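Local coordinates for fimbriae-associated protein FAP1 (Streptococcus parasanguinis, PDB 2X12) that probably forms serine-rich fimbriae on the bacterial cell wall that mediate adhesion and biofilm formation, at residues K212-I217 / S297-Y302; D198-L203 / K263-H268; T231-D236 / I270-A275. All blocks are in the same frame, centred on the assembly; numbering follows the deposited sequence.

Interaction 1: K212-I217 / S297-Y302; sequences KTYTGI and SDPHFY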
ATOM      1  N   LYS A 212      -2.288 -11.388 -18.529  1.00 35.78           N
ATOM      2  CA  LYS A 212      -2.102 -12.151 -17.325  1.00 36.08           C
ATOM      3  C   LYS A 212      -1.397 -11.276 -16.340  1.00 32.60           C
ATOM      4  O   LYS A 212      -0.177 -11.230 -16.302  1.00 31.59           O
ATOM      5  CB  LYS A 212      -1.356 -13.428 -17.637  1.00 37.88           C
ATOM      6  CG  LYS A 212      -2.348 -14.562 -17.951  1.00 45.28           C
ATOM      7  CD  LYS A 212      -1.771 -15.784 -18.811  1.00 52.28           C
ATOM      8  CE  LYS A 212      -2.885 -16.929 -19.039  1.00 58.85           C
ATOM      9  NZ  LYS A 212      -3.147 -17.349 -20.496  1.00 60.34           N
ATOM     10  N   THR A 213      -2.189 -10.586 -15.543  1.00 31.16           N
ATOM     11  CA  THR A 213      -1.676  -9.557 -14.678  1.00 29.18           C
ATOM     12  C   THR A 213      -1.180 -10.050 -13.336  1.00 28.79           C
ATOM     13  O   THR A 213      -1.645 -11.068 -12.810  1.00 30.43           O
ATOM     14  CB  THR A 213      -2.743  -8.480 -14.423  1.00 29.03           C
ATOM     15  OG1 THR A 213      -3.796  -9.018 -13.622  1.00 30.95           O
ATOM     16  CG2 THR A 213      -3.316  -8.030 -15.758  1.00 30.16           C
ATOM     17  N   TYR A 214      -0.222  -9.300 -12.806  1.00 26.85           N
ATOM     18  CA  TYR A 214       0.297  -9.518 -11.484  1.00 27.35           C
ATOM     19  C   TYR A 214      -0.040  -8.338 -10.584  1.00 27.24           C
ATOM     20  O   TYR A 214       0.011  -7.186 -11.024  1.00 27.28           O
ATOM     21  CB  TYR A 214       1.798  -9.642 -11.526  1.00 26.07           C
ATOM     22  CG  TYR A 214       2.282 -10.983 -11.930  1.00 27.44           C
ATOM     23  CD1 TYR A 214       2.708 -11.201 -13.199  1.00 29.10           C
ATOM     24  CD2 TYR A 214       2.337 -12.030 -11.042  1.00 30.20           C
ATOM     25  CE1 TYR A 214       3.172 -12.437 -13.610  1.00 31.43           C
ATOM     26  CE2 TYR A 214       2.809 -13.294 -11.438  1.00 32.80           C
ATOM     27  CZ  TYR A 214       3.229 -13.468 -12.748  1.00 31.95           C
ATOM     28  OH  TYR A 214       3.695 -14.624 -13.284  1.00 31.24           O
ATOM     29  N   THR A 215      -0.314  -8.601  -9.315  1.00 27.64           N
ATOM     30  CA  THR A 215      -0.496  -7.522  -8.372  1.00 27.10           C
ATOM     31  C   THR A 215       0.621  -7.549  -7.345  1.00 26.68           C
ATOM     32  O   THR A 215       1.198  -8.609  -7.069  1.00 28.06           O
ATOM     33  CB  THR A 215      -1.871  -7.647  -7.756  1.00 28.94           C
ATOM     34  OG1 THR A 215      -2.849  -7.582  -8.836  1.00 32.66           O
ATOM     35  CG2 THR A 215      -2.103  -6.573  -6.706  1.00 25.51           C
ATOM     36  N   GLY A 216       0.971  -6.395  -6.808  1.00 25.22           N
ATOM     37  CA  GLY A 216       2.019  -6.354  -5.830  1.00 25.26           C
ATOM     38  C   GLY A 216       1.767  -5.278  -4.811  1.00 25.39           C
ATOM     39  O   GLY A 216       1.070  -4.298  -5.123  1.00 25.82           O
ATOM     40  N   ILE A 217       2.370  -5.435  -3.618  1.00 25.31           N
ATOM     41  CA  ILE A 217       2.266  -4.458  -2.532  1.00 24.68           C
ATOM     42  C   ILE A 217       3.657  -4.173  -2.063  1.00 24.72           C
ATOM     43  O   ILE A 217       4.386  -5.074  -1.726  1.00 25.46           O
ATOM     44  CB  ILE A 217       1.436  -5.040  -1.409  1.00 25.82           C
ATOM     45  CG1 ILE A 217       1.170  -4.017  -0.303  1.00 25.90           C
ATOM     46  CG2 ILE A 217       2.092  -6.280  -0.882  1.00 25.06           C
ATOM     47  CD1 ILE A 217       0.400  -2.815  -0.765  1.00 25.39           C
ATOM     48  N   SER A 297       2.481  -7.779 -17.308  1.00 32.60           N
ATOM     49  CA  SER A 297       2.971  -9.123 -17.652  1.00 35.40           C
ATOM     50  C   SER A 297       4.081  -9.648 -16.809  1.00 35.97           C
ATOM     51  O   SER A 297       4.161 -10.847 -16.638  1.00 37.21           O
ATOM     52  CB  SER A 297       3.434  -9.179 -19.096  1.00 36.59           C
ATOM     53  OG  SER A 297       4.834  -9.051 -19.143  1.00 37.76           O
ATOM     54  N   ASP A 298       4.928  -8.742 -16.328  1.00 35.34           N
ATOM     55  CA  ASP A 298       6.178  -9.077 -15.667  1.00 36.34           C
ATOM     56  C   ASP A 298       6.003  -9.133 -14.155  1.00 34.59           C
ATOM     57  O   ASP A 298       5.548  -8.161 -13.551  1.00 32.37           O
ATOM     58  CB  ASP A 298       7.208  -7.983 -16.012  1.00 36.79           C
ATOM     59  CG  ASP A 298       8.674  -8.384 -15.673  1.00 40.97           C
ATOM     60  OD1 ASP A 298       8.926  -9.407 -14.986  1.00 44.99           O
ATOM     61  OD2 ASP A 298       9.598  -7.664 -16.115  1.00 45.10           O
ATOM     62  N   PRO A 299       6.414 -10.241 -13.519  1.00 35.96           N
ATOM     63  CA  PRO A 299       6.326 -10.401 -12.041  1.00 35.36           C
ATOM     64  C   PRO A 299       7.485  -9.835 -11.232  1.00 34.85           C
ATOM     65  O   PRO A 299       7.483  -9.971  -9.995  1.00 35.28           O
ATOM     66  CB  PRO A 299       6.337 -11.911 -11.868  1.00 37.84           C
ATOM     67  CG  PRO A 299       7.181 -12.391 -12.981  1.00 39.84           C
ATOM     68  CD  PRO A 299       6.897 -11.479 -14.155  1.00 38.53           C
ATOM     69  N   HIS A 300       8.466  -9.239 -11.904  1.00 34.73           N
ATOM     70  CA  HIS A 300       9.624  -8.724 -11.231  1.00 35.41           C
ATOM     71  C   HIS A 300       9.597  -7.217 -11.246  1.00 33.51           C
ATOM     72  O   HIS A 300      10.080  -6.574 -12.169  1.00 33.64           O
ATOM     73  CB  HIS A 300      10.878  -9.222 -11.901  1.00 38.05           C
ATOM     74  CG  HIS A 300      12.111  -9.021 -11.083  1.00 41.17           C
ATOM     75  ND1 HIS A 300      12.350  -9.702  -9.905  1.00 43.15           N
ATOM     76  CD2 HIS A 300      13.182  -8.214 -11.283  1.00 43.23           C
ATOM     77  CE1 HIS A 300      13.528  -9.331  -9.428  1.00 46.19           C
ATOM     78  NE2 HIS A 300      14.046  -8.422 -10.234  1.00 45.92           N
ATOM     79  N   PHE A 301       9.046  -6.638 -10.195  1.00 32.05           N
ATOM     80  CA  PHE A 301       8.976  -5.189 -10.134  1.00 30.83           C
ATOM     81  C   PHE A 301       9.108  -4.627  -8.733  1.00 29.77           C
ATOM     82  O   PHE A 301       8.794  -5.310  -7.783  1.00 29.85           O
ATOM     83  CB  PHE A 301       7.684  -4.710 -10.775  1.00 29.74           C
ATOM     84  CG  PHE A 301       6.455  -5.246 -10.144  1.00 28.37           C
ATOM     85  CD1 PHE A 301       5.954  -6.469 -10.527  1.00 30.32           C
ATOM     86  CD2 PHE A 301       5.790  -4.526  -9.217  1.00 27.08           C
ATOM     87  CE1 PHE A 301       4.813  -6.971  -9.970  1.00 30.04           C
ATOM     88  CE2 PHE A 301       4.644  -5.015  -8.656  1.00 28.94           C
ATOM     89  CZ  PHE A 301       4.142  -6.239  -9.045  1.00 29.56           C
ATOM     90  N   TYR A 302       9.574  -3.383  -8.634  1.00 29.20           N
ATOM     91  CA  TYR A 302       9.764  -2.757  -7.335  1.00 29.14           C
ATOM     92  C   TYR A 302       9.277  -1.352  -7.489  1.00 28.48           C
ATOM     93  O   TYR A 302       9.959  -0.538  -8.068  1.00 30.30           O
ATOM     94  CB  TYR A 302      11.230  -2.807  -6.944  1.00 30.55           C
ATOM     95  CG  TYR A 302      11.598  -2.419  -5.524  1.00 31.35           C
ATOM     96  CD1 TYR A 302      11.595  -3.332  -4.504  1.00 31.83           C
ATOM     97  CD2 TYR A 302      12.043  -1.166  -5.227  1.00 33.11           C
ATOM     98  CE1 TYR A 302      11.951  -2.982  -3.228  1.00 32.62           C
ATOM     99  CE2 TYR A 302      12.427  -0.817  -3.936  1.00 33.68           C
ATOM    100  CZ  TYR A 302      12.375  -1.724  -2.955  1.00 33.33           C
ATOM    101  OH  TYR A 302      12.796  -1.356  -1.697  1.00 34.73           O
TER
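Tyr214 and Pro299 form the centre of this contact: Pro299 crosses the phenol ring obliquely and sets its CB over the centre of one face. The tyrosine side chain starts beside the Phe301 ring, where its CB comes 4.3 Å from Phe301 CE1. With CG anti to the carbonyl carbon (chi1 -81°), the ring is carried toward the loop 297-302. CG, CD2 and CE2 lie under Pro299 CB, which stands 3.5 Å above the plane of the Tyr214 ring and 13° off its normal, a CH-pi contact. CD1 lies near Pro299 N and Ser297 O, and the same Ser297 O sits close to the ring plane at 3.6 Å from Tyr214 CE1. CZ meets Pro299 CB at 3.6 Å, and the phenol OH ends 4.0 Å from Pro299 CB. Farther along, Gly216 offers only backbone, and the Phe301 ring uses the room: its CZ lies 3.9 Å from Gly216 CA, with the glycine at the ring edge. No hydrogen bond crosses the contact. Within the loop, Asp298 OD1 accepts from His300 N in an Asx turn that spans Pro299. Strand 212-220 runs between strands 254-263 and 287-295, pairing antiparallel with both; the loop leaves the end of 287-295 and folds back over Tyr214, and Phe301 reaches Val257 and Thr295 on these neighbours.

Interaction 2: D198-L203 / K263-H268; sequences DPTTIL and KGVTKH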
ATOM      1  N   ASP A 198      -8.227  -1.408  -6.160  1.00 36.07           N
ATOM      2  CA  ASP A 198      -9.120  -1.440  -7.327  1.00 38.76           C
ATOM      3  C   ASP A 198      -8.553  -0.727  -8.541  1.00 37.34           C
ATOM      4  O   ASP A 198      -8.846   0.418  -8.793  1.00 38.65           O
ATOM      5  CB  ASP A 198     -10.459  -0.792  -6.979  1.00 42.15           C
ATOM      6  CG  ASP A 198     -11.440  -0.863  -8.121  1.00 47.59           C
ATOM      7  OD1 ASP A 198     -11.311  -1.786  -8.969  1.00 51.14           O
ATOM      8  OD2 ASP A 198     -12.332   0.008  -8.180  1.00 54.64           O
ATOM      9  N   PRO A 199      -7.743  -1.403  -9.313  1.00 36.31           N
ATOM     10  CA  PRO A 199      -7.142  -0.743 -10.452  1.00 35.84           C
ATOM     11  C   PRO A 199      -8.084  -0.686 -11.643  1.00 37.83           C
ATOM     12  O   PRO A 199      -7.786  -0.111 -12.660  1.00 37.23           O
ATOM     13  CB  PRO A 199      -5.919  -1.609 -10.735  1.00 33.93           C
ATOM     14  CG  PRO A 199      -6.252  -2.904 -10.202  1.00 34.67           C
ATOM     15  CD  PRO A 199      -7.092  -2.673  -9.013  1.00 35.95           C
ATOM     16  N   THR A 200      -9.230  -1.284 -11.459  1.00 40.80           N
ATOM     17  CA  THR A 200     -10.261  -1.399 -12.440  1.00 43.43           C
ATOM     18  C   THR A 200     -10.637  -0.126 -13.126  1.00 45.23           C
ATOM     19  O   THR A 200     -11.080  -0.170 -14.265  1.00 46.12           O
ATOM     20  CB  THR A 200     -11.457  -2.003 -11.725  1.00 46.16           C
ATOM     21  OG1 THR A 200     -11.264  -3.411 -11.766  1.00 45.21           O
ATOM     22  CG2 THR A 200     -12.858  -1.575 -12.284  1.00 50.67           C
ATOM     23  N   THR A 201     -10.484   1.018 -12.468  1.00 46.33           N
ATOM     24  CA  THR A 201     -10.891   2.264 -13.147  1.00 48.54           C
ATOM     25  C   THR A 201      -9.727   2.874 -13.937  1.00 45.94           C
ATOM     26  O   THR A 201      -9.892   3.317 -15.067  1.00 47.49           O
ATOM     27  CB  THR A 201     -11.522   3.285 -12.190  1.00 50.71           C
ATOM     28  OG1 THR A 201     -12.460   2.597 -11.373  1.00 54.09           O
ATOM     29  CG2 THR A 201     -12.280   4.420 -12.969  1.00 53.46           C
ATOM     30  N   ILE A 202      -8.541   2.860 -13.364  1.00 42.33           N
ATOM     31  CA  ILE A 202      -7.379   3.264 -14.109  1.00 39.06           C
ATOM     32  C   ILE A 202      -7.230   2.403 -15.359  1.00 37.76           C
ATOM     33  O   ILE A 202      -6.992   2.939 -16.426  1.00 37.87           O
ATOM     34  CB  ILE A 202      -6.119   3.130 -13.256  1.00 36.77           C
ATOM     35  CG1 ILE A 202      -6.156   4.119 -12.088  1.00 36.92           C
ATOM     36  CG2 ILE A 202      -4.890   3.347 -14.091  1.00 35.60           C
ATOM     37  CD1 ILE A 202      -6.747   3.530 -10.837  1.00 38.55           C
ATOM     38  N   LEU A 203      -7.352   1.082 -15.212  1.00 36.47           N
ATOM     39  CA  LEU A 203      -7.118   0.106 -16.294  1.00 35.30           C
ATOM     40  C   LEU A 203      -8.435  -0.351 -16.925  1.00 37.96           C
ATOM     41  O   LEU A 203      -8.710  -1.523 -17.077  1.00 37.70           O
ATOM     42  CB  LEU A 203      -6.293  -1.075 -15.778  1.00 33.41           C
ATOM     43  CG  LEU A 203      -4.904  -0.695 -15.168  1.00 30.26           C
ATOM     44  CD1 LEU A 203      -4.116  -1.923 -14.521  1.00 22.53           C
ATOM     45  CD2 LEU A 203      -4.048   0.083 -16.196  1.00 24.86           C
ATOM     46  N   LYS A 263      -6.527 -13.265 -14.964  1.00 42.16           N
ATOM     47  CA  LYS A 263      -6.874 -12.955 -16.340  1.00 43.15           C
ATOM     48  C   LYS A 263      -7.489 -11.598 -16.321  1.00 41.45           C
ATOM     49  O   LYS A 263      -8.518 -11.394 -15.719  1.00 42.95           O
ATOM     50  CB  LYS A 263      -7.810 -13.980 -17.031  1.00 47.38           C
ATOM     51  CG  LYS A 263      -7.451 -14.163 -18.557  1.00 50.38           C
ATOM     52  CD  LYS A 263      -8.412 -15.068 -19.350  1.00 58.95           C
ATOM     53  CE  LYS A 263      -9.720 -14.324 -19.800  1.00 62.47           C
ATOM     54  NZ  LYS A 263     -10.561 -15.047 -20.830  1.00 66.51           N
ATOM     55  N   GLY A 264      -6.829 -10.652 -16.952  1.00 39.19           N
ATOM     56  CA  GLY A 264      -7.384  -9.316 -17.072  1.00 38.94           C
ATOM     57  C   GLY A 264      -7.082  -8.532 -15.831  1.00 37.04           C
ATOM     58  O   GLY A 264      -6.182  -8.889 -15.080  1.00 36.19           O
ATOM     59  N   VAL A 265      -7.850  -7.470 -15.618  1.00 37.53           N
ATOM     60  CA  VAL A 265      -7.654  -6.555 -14.490  1.00 35.98           C
ATOM     61  C   VAL A 265      -8.824  -6.686 -13.523  1.00 37.61           C
ATOM     62  O   VAL A 265      -9.962  -6.630 -13.939  1.00 39.50           O
ATOM     63  CB  VAL A 265      -7.561  -5.104 -15.045  1.00 34.96           C
ATOM     64  CG1 VAL A 265      -7.453  -4.089 -13.934  1.00 34.78           C
ATOM     65  CG2 VAL A 265      -6.371  -4.983 -15.967  1.00 32.56           C
ATOM     66  N   THR A 266      -8.547  -6.881 -12.241  1.00 37.35           N
ATOM     67  CA  THR A 266      -9.628  -7.002 -11.243  1.00 39.52           C
ATOM     68  C   THR A 266      -9.235  -6.356  -9.926  1.00 38.24           C
ATOM     69  O   THR A 266      -8.038  -6.118  -9.682  1.00 35.03           O
ATOM     70  CB  THR A 266      -9.941  -8.476 -10.877  1.00 41.76           C
ATOM     71  OG1 THR A 266      -8.846  -9.021 -10.126  1.00 40.14           O
ATOM     72  CG2 THR A 266     -10.212  -9.331 -12.100  1.00 42.97           C
ATOM     73  N   LYS A 267     -10.255  -6.128  -9.087  1.00 40.49           N
ATOM     74  CA  LYS A 267     -10.097  -5.778  -7.675  1.00 40.61           C
ATOM     75  C   LYS A 267      -9.229  -6.786  -7.019  1.00 39.07           C
ATOM     76  O   LYS A 267      -9.251  -7.918  -7.411  1.00 40.08           O
ATOM     77  CB  LYS A 267     -11.435  -5.834  -6.950  1.00 44.49           C
ATOM     78  CG  LYS A 267     -12.403  -4.739  -7.372  1.00 50.30           C
ATOM     79  CD  LYS A 267     -13.715  -4.783  -6.569  1.00 59.29           C
ATOM     80  CE  LYS A 267     -14.557  -3.493  -6.812  1.00 62.78           C
ATOM     81  NZ  LYS A 267     -15.982  -3.643  -6.351  1.00 66.39           N
ATOM     82  N   HIS A 268      -8.501  -6.391  -5.989  1.00 37.36           N
ATOM     83  CA  HIS A 268      -7.704  -7.330  -5.226  1.00 37.19           C
ATOM     84  C   HIS A 268      -7.747  -6.992  -3.775  1.00 37.05           C
ATOM     85  O   HIS A 268      -8.042  -5.874  -3.442  1.00 37.78           O
ATOM     86  CB  HIS A 268      -6.289  -7.271  -5.697  1.00 34.94           C
ATOM     87  CG  HIS A 268      -6.104  -7.810  -7.067  1.00 37.51           C
ATOM     88  ND1 HIS A 268      -6.129  -9.161  -7.336  1.00 40.34           N
ATOM     89  CD2 HIS A 268      -5.895  -7.189  -8.254  1.00 40.12           C
ATOM     90  CE1 HIS A 268      -5.929  -9.350  -8.631  1.00 42.09           C
ATOM     91  NE2 HIS A 268      -5.787  -8.171  -9.213  1.00 42.29           N
TER
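Val265 pushes its two methyls against Leu203, the two side chains crossing at about a right angle, and this is the tightly packed part of the contact. CG1 of Val265 lies 3.7 Å from Leu203 CB, while CG2 lies 4.1 Å from Leu203 CD1; a valine with CG1 anti to its own N (chi1 176°) meets the leucine with both branches. Pro199 extends the apolar patch: its CG is 4.1 Å from Val265 CG1, and its CD touches the carbonyl O of Thr266 at 3.6 Å. Pro199 and Leu203 also both touch Thr294 of strand 287-295. The other flank is loose and faces solvent. There the extended Lys267 chain passes Asp198 at a slant, yet Lys267 NZ stays 5.5 Å from Asp198 OD2, so the opposite charges form no salt bridge and their attraction is probably modest. No hydrogen bond joins the two segments. Within 198-203, Leu203 N bonds back to Pro199 O. Both segments are loops that carry the chain from one antiparallel sheet to the other: the first follows strand 190-197 and the second leads into strand 268-276, an arrangement typical of the end of a beta sandwich.

Interaction 3: T231-D236 / I270-A275; sequences TNVLID and ITFDTA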
ATOM      1  N   THR A 231       4.625 -10.116   7.944  1.00 37.38           N
ATOM      2  CA  THR A 231       4.555 -11.553   7.790  1.00 38.68           C
ATOM      3  C   THR A 231       3.243 -11.931   7.127  1.00 38.15           C
ATOM      4  O   THR A 231       2.319 -11.125   7.031  1.00 36.23           O
ATOM      5  CB  THR A 231       4.697 -12.271   9.150  1.00 41.41           C
ATOM      6  OG1 THR A 231       3.598 -11.915  10.019  1.00 41.80           O
ATOM      7  CG2 THR A 231       6.054 -11.895   9.825  1.00 42.09           C
ATOM      8  N   ASN A 232       3.190 -13.167   6.642  1.00 39.66           N
ATOM      9  CA  ASN A 232       1.977 -13.735   6.095  1.00 40.16           C
ATOM     10  C   ASN A 232       1.343 -12.799   5.057  1.00 36.81           C
ATOM     11  O   ASN A 232       0.134 -12.543   5.081  1.00 36.70           O
ATOM     12  CB  ASN A 232       1.032 -14.021   7.276  1.00 42.75           C
ATOM     13  CG  ASN A 232      -0.166 -14.879   6.887  1.00 47.03           C
ATOM     14  OD1 ASN A 232      -0.094 -15.694   5.959  1.00 51.86           O
ATOM     15  ND2 ASN A 232      -1.280 -14.690   7.591  1.00 50.16           N
ATOM     16  N   VAL A 233       2.163 -12.276   4.156  1.00 34.11           N
ATOM     17  CA  VAL A 233       1.659 -11.320   3.179  1.00 31.93           C
ATOM     18  C   VAL A 233       0.941 -12.066   2.079  1.00 32.89           C
ATOM     19  O   VAL A 233       1.552 -12.904   1.383  1.00 33.92           O
ATOM     20  CB  VAL A 233       2.777 -10.531   2.533  1.00 29.96           C
ATOM     21  CG1 VAL A 233       2.216  -9.620   1.516  1.00 26.91           C
ATOM     22  CG2 VAL A 233       3.544  -9.745   3.577  1.00 29.61           C
ATOM     23  N   LEU A 234      -0.347 -11.777   1.917  1.00 33.13           N
ATOM     24  CA  LEU A 234      -1.160 -12.519   0.965  1.00 34.55           C
ATOM     25  C   LEU A 234      -1.832 -11.588  -0.000  1.00 33.93           C
ATOM     26  O   LEU A 234      -2.052 -10.459   0.310  1.00 33.95           O
ATOM     27  CB  LEU A 234      -2.226 -13.333   1.700  1.00 37.10           C
ATOM     28  CG  LEU A 234      -1.778 -14.376   2.749  1.00 38.27           C
ATOM     29  CD1 LEU A 234      -3.024 -15.108   3.198  1.00 38.79           C
ATOM     30  CD2 LEU A 234      -0.659 -15.350   2.279  1.00 35.47           C
ATOM     31  N   ILE A 235      -2.166 -12.063  -1.180  1.00 35.17           N
ATOM     32  CA  ILE A 235      -3.060 -11.334  -2.078  1.00 35.15           C
ATOM     33  C   ILE A 235      -4.142 -12.263  -2.554  1.00 37.68           C
ATOM     34  O   ILE A 235      -3.836 -13.375  -3.010  1.00 38.69           O
ATOM     35  CB  ILE A 235      -2.300 -10.865  -3.314  1.00 33.91           C
ATOM     36  CG1 ILE A 235      -1.156  -9.939  -2.891  1.00 32.26           C
ATOM     37  CG2 ILE A 235      -3.241 -10.162  -4.283  1.00 32.85           C
ATOM     38  CD1 ILE A 235      -0.522  -9.224  -4.032  1.00 31.12           C
ATOM     39  N   ASP A 236      -5.391 -11.800  -2.476  1.00 39.11           N
ATOM     40  CA  ASP A 236      -6.558 -12.666  -2.743  1.00 43.13           C
ATOM     41  C   ASP A 236      -6.450 -13.998  -1.995  1.00 45.39           C
ATOM     42  O   ASP A 236      -6.822 -15.036  -2.527  1.00 47.93           O
ATOM     43  CB  ASP A 236      -6.719 -12.905  -4.254  1.00 43.57           C
ATOM     44  CG  ASP A 236      -6.754 -11.585  -5.037  1.00 43.93           C
ATOM     45  OD1 ASP A 236      -7.475 -10.676  -4.567  1.00 48.53           O
ATOM     46  OD2 ASP A 236      -6.067 -11.443  -6.086  1.00 40.95           O
ATOM     47  N   ILE A 270      -5.375  -7.278  -0.507  1.00 34.03           N
ATOM     48  CA  ILE A 270      -4.028  -7.535  -0.011  1.00 32.74           C
ATOM     49  C   ILE A 270      -4.079  -7.496   1.492  1.00 33.75           C
ATOM     50  O   ILE A 270      -4.685  -6.598   2.050  1.00 34.72           O
ATOM     51  CB  ILE A 270      -3.080  -6.420  -0.456  1.00 30.95           C
ATOM     52  CG1 ILE A 270      -3.257  -6.125  -1.960  1.00 30.42           C
ATOM     53  CG2 ILE A 270      -1.610  -6.753  -0.127  1.00 28.94           C
ATOM     54  CD1 ILE A 270      -2.744  -4.735  -2.397  1.00 28.63           C
ATOM     55  N   THR A 271      -3.457  -8.468   2.143  1.00 34.43           N
ATOM     56  CA  THR A 271      -3.409  -8.532   3.602  1.00 35.49           C
ATOM     57  C   THR A 271      -2.038  -9.011   4.088  1.00 35.56           C
ATOM     58  O   THR A 271      -1.344  -9.806   3.420  1.00 35.51           O
ATOM     59  CB  THR A 271      -4.393  -9.517   4.165  1.00 37.57           C
ATOM     60  OG1 THR A 271      -4.045 -10.807   3.685  1.00 38.16           O
ATOM     61  CG2 THR A 271      -5.751  -9.187   3.737  1.00 38.24           C
ATOM     62  N   PHE A 272      -1.678  -8.541   5.280  1.00 36.27           N
ATOM     63  CA  PHE A 272      -0.423  -8.905   5.937  1.00 36.51           C
ATOM     64  C   PHE A 272      -0.474  -8.492   7.404  1.00 37.59           C
ATOM     65  O   PHE A 272      -1.382  -7.775   7.830  1.00 38.05           O
ATOM     66  CB  PHE A 272       0.773  -8.230   5.255  1.00 34.60           C
ATOM     67  CG  PHE A 272       0.677  -6.738   5.215  1.00 33.16           C
ATOM     68  CD1 PHE A 272       1.220  -5.964   6.211  1.00 34.73           C
ATOM     69  CD2 PHE A 272       0.019  -6.105   4.185  1.00 31.66           C
ATOM     70  CE1 PHE A 272       1.112  -4.561   6.162  1.00 34.17           C
ATOM     71  CE2 PHE A 272      -0.093  -4.717   4.133  1.00 31.51           C
ATOM     72  CZ  PHE A 272       0.435  -3.952   5.118  1.00 32.10           C
ATOM     73  N   ASP A 273       0.514  -8.960   8.158  1.00 38.36           N
ATOM     74  CA  ASP A 273       0.606  -8.760   9.587  1.00 39.50           C
ATOM     75  C   ASP A 273       1.916  -8.045   9.880  1.00 38.26           C
ATOM     76  O   ASP A 273       2.874  -8.194   9.150  1.00 38.06           O
ATOM     77  CB  ASP A 273       0.591 -10.124  10.276  1.00 41.85           C
ATOM     78  CG  ASP A 273      -0.726 -10.857  10.099  1.00 44.86           C
ATOM     79  OD1 ASP A 273      -1.714 -10.166   9.716  1.00 45.41           O
ATOM     80  OD2 ASP A 273      -0.771 -12.110  10.356  1.00 47.12           O
ATOM     81  N   THR A 274       1.956  -7.271  10.944  1.00 37.97           N
ATOM     82  CA  THR A 274       3.173  -6.635  11.357  1.00 37.39           C
ATOM     83  C   THR A 274       3.207  -6.647  12.852  1.00 39.13           C
ATOM     84  O   THR A 274       2.303  -6.134  13.485  1.00 39.71           O
ATOM     85  CB  THR A 274       3.201  -5.158  10.879  1.00 36.13           C
ATOM     86  OG1 THR A 274       2.213  -4.381  11.549  1.00 36.55           O
ATOM     87  CG2 THR A 274       2.919  -5.053   9.413  1.00 34.32           C
ATOM     88  N   ALA A 275       4.227  -7.232  13.452  1.00 40.72           N
ATOM     89  CA  ALA A 275       4.305  -7.221  14.931  1.00 42.70           C
ATOM     90  C   ALA A 275       4.724  -5.827  15.442  1.00 42.90           C
ATOM     91  O   ALA A 275       5.604  -5.185  14.873  1.00 42.00           O
ATOM     92  CB  ALA A 275       5.239  -8.351  15.453  1.00 43.96           C
TER
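Val233 holds CG1 anti to its backbone N (chi1 178°), which leaves CG2 to meet Phe272 CB at 3.6 Å, the two side chains lying side by side and pointing the same way. Phe272, with CG between its backbone N and carbonyl carbon (chi1 57°), directs its ring onward from that contact to stack on Trp193. Thr231 pairs with Asp273 and Leu234 with Thr271 as antiparallel hydrogen-bonded pairs, but the register slips by one residue in between: a beta bulge sets Asn232 and Val233 against Phe272. Two bonds close each pair. Leu234 N reaches Thr271 O at 2.7 Å, nearly straight at the hydrogen, and the same oxygen receives a CA-H contact from Val233. Beyond the bulge, Ile235 CG1 lies 4.2 Å from Ile270 CG2. Thr231 OG1 comes 3.5 Å from Asp273 CB. The Asp273 carboxylate turns to Ser192 on strand 190-197 through OD1; its OD2 is 3.8 Å from Asn232 ND2, too long for a bond. The chemistry thus divides the antiparallel pair: backbone bonds join the strands, Val233, Ile235, Ile270 and Phe272 pack inward against strand 212-220, and Thr231, Thr271 and Asp273, with Leu234 among them, make the other face mixed and more polar.

In the fold
From the N terminus, the chain meets 198-203 first, then 212-217 and 231-236, before the second halves follow at 263-268, 270-275 and 297-302. Interaction 2 closes its loop at 263-268 and crosses both others; interaction 3, complete by 275, lies wholly between the two segments of interaction 1, which closes last. Direct contacts link all three: Thr213 OG1 with Gly264 O joins interactions 1 and 2, Asp236 with His268 joins 3 and 2, and Ile235 rests on Thr215 and Gly216 between the sheets. Interaction 3 fastens the outer strand of one sheet, interaction 1 covers a strand of the other, and interaction 2 binds the loops passing between them.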